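Putative endonuclease/exonuclease/phosphatase family protein (Bacteroides vulgatus ATCC 8482, PDB 3G6S) probably acts as a nuclease of the endonuclease/exonuclease/phosphatase family, cleaving phosphodiester bonds in nucleic acids, possibly RNA. Local coordinates at residues Q32-K35 against I41-M44. Residues are numbered along the deposited sequence; the frame is centred on the assembly and turned at random.
Sequences QFIK and IVGM
Met44, a selenomethionine, uses its backbone O to accept a hydrogen bond from Asn136 ND2, while its side chain meets Ile34 of the helix. Between segments 32-35 and 41-44 no hydrogen bond forms; the join is apolar. The ends of the Ile34 and Met44 side chains meet head on, CD1 of Ile34 lying 3.8 Å from CE of Met44. Ile34 extends its longer branch (chi2 176°), carrying CD1 out from the helix, and the Met44 chain bends at its last torsion (chi3 110°) to bring CE there. An unbranched, flexible methionine suits this span between helix and strand. The other branch of Ile34, CG2, approaches Val42 CG2 more loosely, at 4.5 Å. One beta-branched residue thus meets two strand residues with separate methyls; Val42, itself beta-branched, suits an extended strand and turns CG2 to the helix. Backbones stay well apart: CA of Ile34 and CA of Val42 are 8.5 Å from each other. Leu59 also packs on Ile34, and Phe9 and Ile11 on Met44, extending the buried apolar layer. Gly43 is hydrogen-bonded through its backbone to Ala7 and Phe9 of the parallel neighbouring strand, completing a beta-alpha-beta unit (2-10, 27-36, 41-45) of a DNase I-like fold.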
ATOM      1  N   GLN A  32      16.559  -3.329   4.236  1.00 27.29           N
ATOM      2  CA  GLN A  32      17.649  -2.670   3.542  1.00 30.75           C
ATOM      3  C   GLN A  32      17.147  -1.887   2.340  1.00 30.07           C
ATOM      4  O   GLN A  32      17.538  -0.743   2.129  1.00 26.81           O
ATOM      5  CB  GLN A  32      18.706  -3.694   3.110  1.00 31.92           C
ATOM      6  CG  GLN A  32      20.088  -3.080   2.904  1.00 27.13           C
ATOM      7  CD  GLN A  32      20.560  -2.301   4.135  1.00 46.78           C
ATOM      8  OE1 GLN A  32      20.694  -2.862   5.231  1.00 42.59           O
ATOM      9  NE2 GLN A  32      20.806  -1.002   3.960  1.00 42.64           N
ATOM     10  N   PHE A  33      16.273  -2.503   1.555  1.00 33.70           N
ATOM     11  CA  PHE A  33      15.718  -1.849   0.371  1.00 35.79           C
ATOM     12  C   PHE A  33      15.079  -0.509   0.767  1.00 30.08           C
ATOM     13  O   PHE A  33      15.345   0.529   0.155  1.00 34.70           O
ATOM     14  CB  PHE A  33      14.669  -2.759  -0.271  1.00 34.54           C
ATOM     15  CG  PHE A  33      14.072  -2.206  -1.521  1.00 34.99           C
ATOM     16  CD1 PHE A  33      14.681  -2.416  -2.748  1.00 37.54           C
ATOM     17  CD2 PHE A  33      12.892  -1.474  -1.473  1.00 40.76           C
ATOM     18  CE1 PHE A  33      14.120  -1.906  -3.915  1.00 43.42           C
ATOM     19  CE2 PHE A  33      12.321  -0.958  -2.635  1.00 42.43           C
ATOM     20  CZ  PHE A  33      12.938  -1.175  -3.858  1.00 43.85           C
ATOM     21  N   ILE A  34      14.247  -0.547   1.806  1.00 28.50           N
ATOM     22  CA  ILE A  34      13.565   0.639   2.312  1.00 23.76           C
ATOM     23  C   ILE A  34      14.540   1.751   2.691  1.00 26.67           C
ATOM     24  O   ILE A  34      14.402   2.882   2.218  1.00 30.00           O
ATOM     25  CB  ILE A  34      12.688   0.280   3.531  1.00 20.81           C
ATOM     26  CG1 ILE A  34      11.619  -0.736   3.105  1.00 23.29           C
ATOM     27  CG2 ILE A  34      12.039   1.534   4.111  1.00 15.09           C
ATOM     28  CD1 ILE A  34      10.751  -1.247   4.248  1.00 20.70           C
ATOM     29  N   LYS A  35      15.523   1.449   3.538  1.00 29.39           N
ATOM     30  CA  LYS A  35      16.495   2.473   3.928  1.00 27.26           C
ATOM     31  C   LYS A  35      17.348   2.931   2.742  1.00 25.34           C
ATOM     32  O   LYS A  35      17.631   4.115   2.612  1.00 28.09           O
ATOM     33  CB  LYS A  35      17.412   1.964   5.055  1.00 28.21           C
ATOM     34  CG  LYS A  35      16.730   1.807   6.410  1.00 28.67           C
ATOM     35  CD  LYS A  35      16.599   0.339   6.823  1.00 33.85           C
ATOM     36  CE  LYS A  35      17.874  -0.197   7.462  1.00 27.79           C
ATOM     37  NZ  LYS A  35      18.220   0.550   8.710  1.00 35.56           N
ATOM     38  N   ILE A  41       7.399   7.211   3.020  1.00 23.94           N
ATOM     39  CA  ILE A  41       6.154   6.606   3.479  1.00 23.63           C
ATOM     40  C   ILE A  41       5.922   5.323   2.698  1.00 28.07           C
ATOM     41  O   ILE A  41       6.023   5.308   1.471  1.00 34.92           O
ATOM     42  CB  ILE A  41       4.965   7.554   3.280  1.00 17.82           C
ATOM     43  CG1 ILE A  41       5.151   8.772   4.173  1.00 17.81           C
ATOM     44  CG2 ILE A  41       3.671   6.843   3.624  1.00 15.28           C
ATOM     45  CD1 ILE A  41       4.114   9.846   3.938  1.00 39.15           C
ATOM     46  N   VAL A  42       5.613   4.248   3.415  1.00 22.01           N
ATOM     47  CA  VAL A  42       5.395   2.956   2.788  1.00 16.83           C
ATOM     48  C   VAL A  42       4.118   2.289   3.279  1.00 21.30           C
ATOM     49  O   VAL A  42       3.900   2.173   4.480  1.00 29.93           O
ATOM     50  CB  VAL A  42       6.559   1.985   3.096  1.00 19.34           C
ATOM     51  CG1 VAL A  42       6.415   0.725   2.255  1.00 28.31           C
ATOM     52  CG2 VAL A  42       7.886   2.653   2.849  1.00 23.66           C
ATOM     53  N   GLY A  43       3.277   1.860   2.348  1.00 21.42           N
ATOM     54  CA  GLY A  43       2.068   1.154   2.718  1.00 17.98           C
ATOM     55  C   GLY A  43       2.353  -0.279   2.320  1.00 28.16           C
ATOM     56  O   GLY A  43       2.588  -0.547   1.143  1.00 28.33           O
HETATM   57  N   MSE A  44       2.363  -1.201   3.275  1.00 33.00           N
HETATM   58  CA  MSE A  44       2.660  -2.599   2.968  1.00 29.15           C
HETATM   59  C   MSE A  44       1.461  -3.504   3.201  1.00 28.16           C
HETATM   60  O   MSE A  44       0.628  -3.225   4.054  1.00 36.62           O
HETATM   61  CB  MSE A  44       3.828  -3.076   3.831  1.00 23.11           C
HETATM   62  CG  MSE A  44       5.081  -2.243   3.668  1.00 38.91           C
HETATM   63 SE   MSE A  44       6.479  -2.672   4.964  1.00 61.54          SE
HETATM   64  CE  MSE A  44       7.755  -3.495   3.795  1.00 52.52           C
TER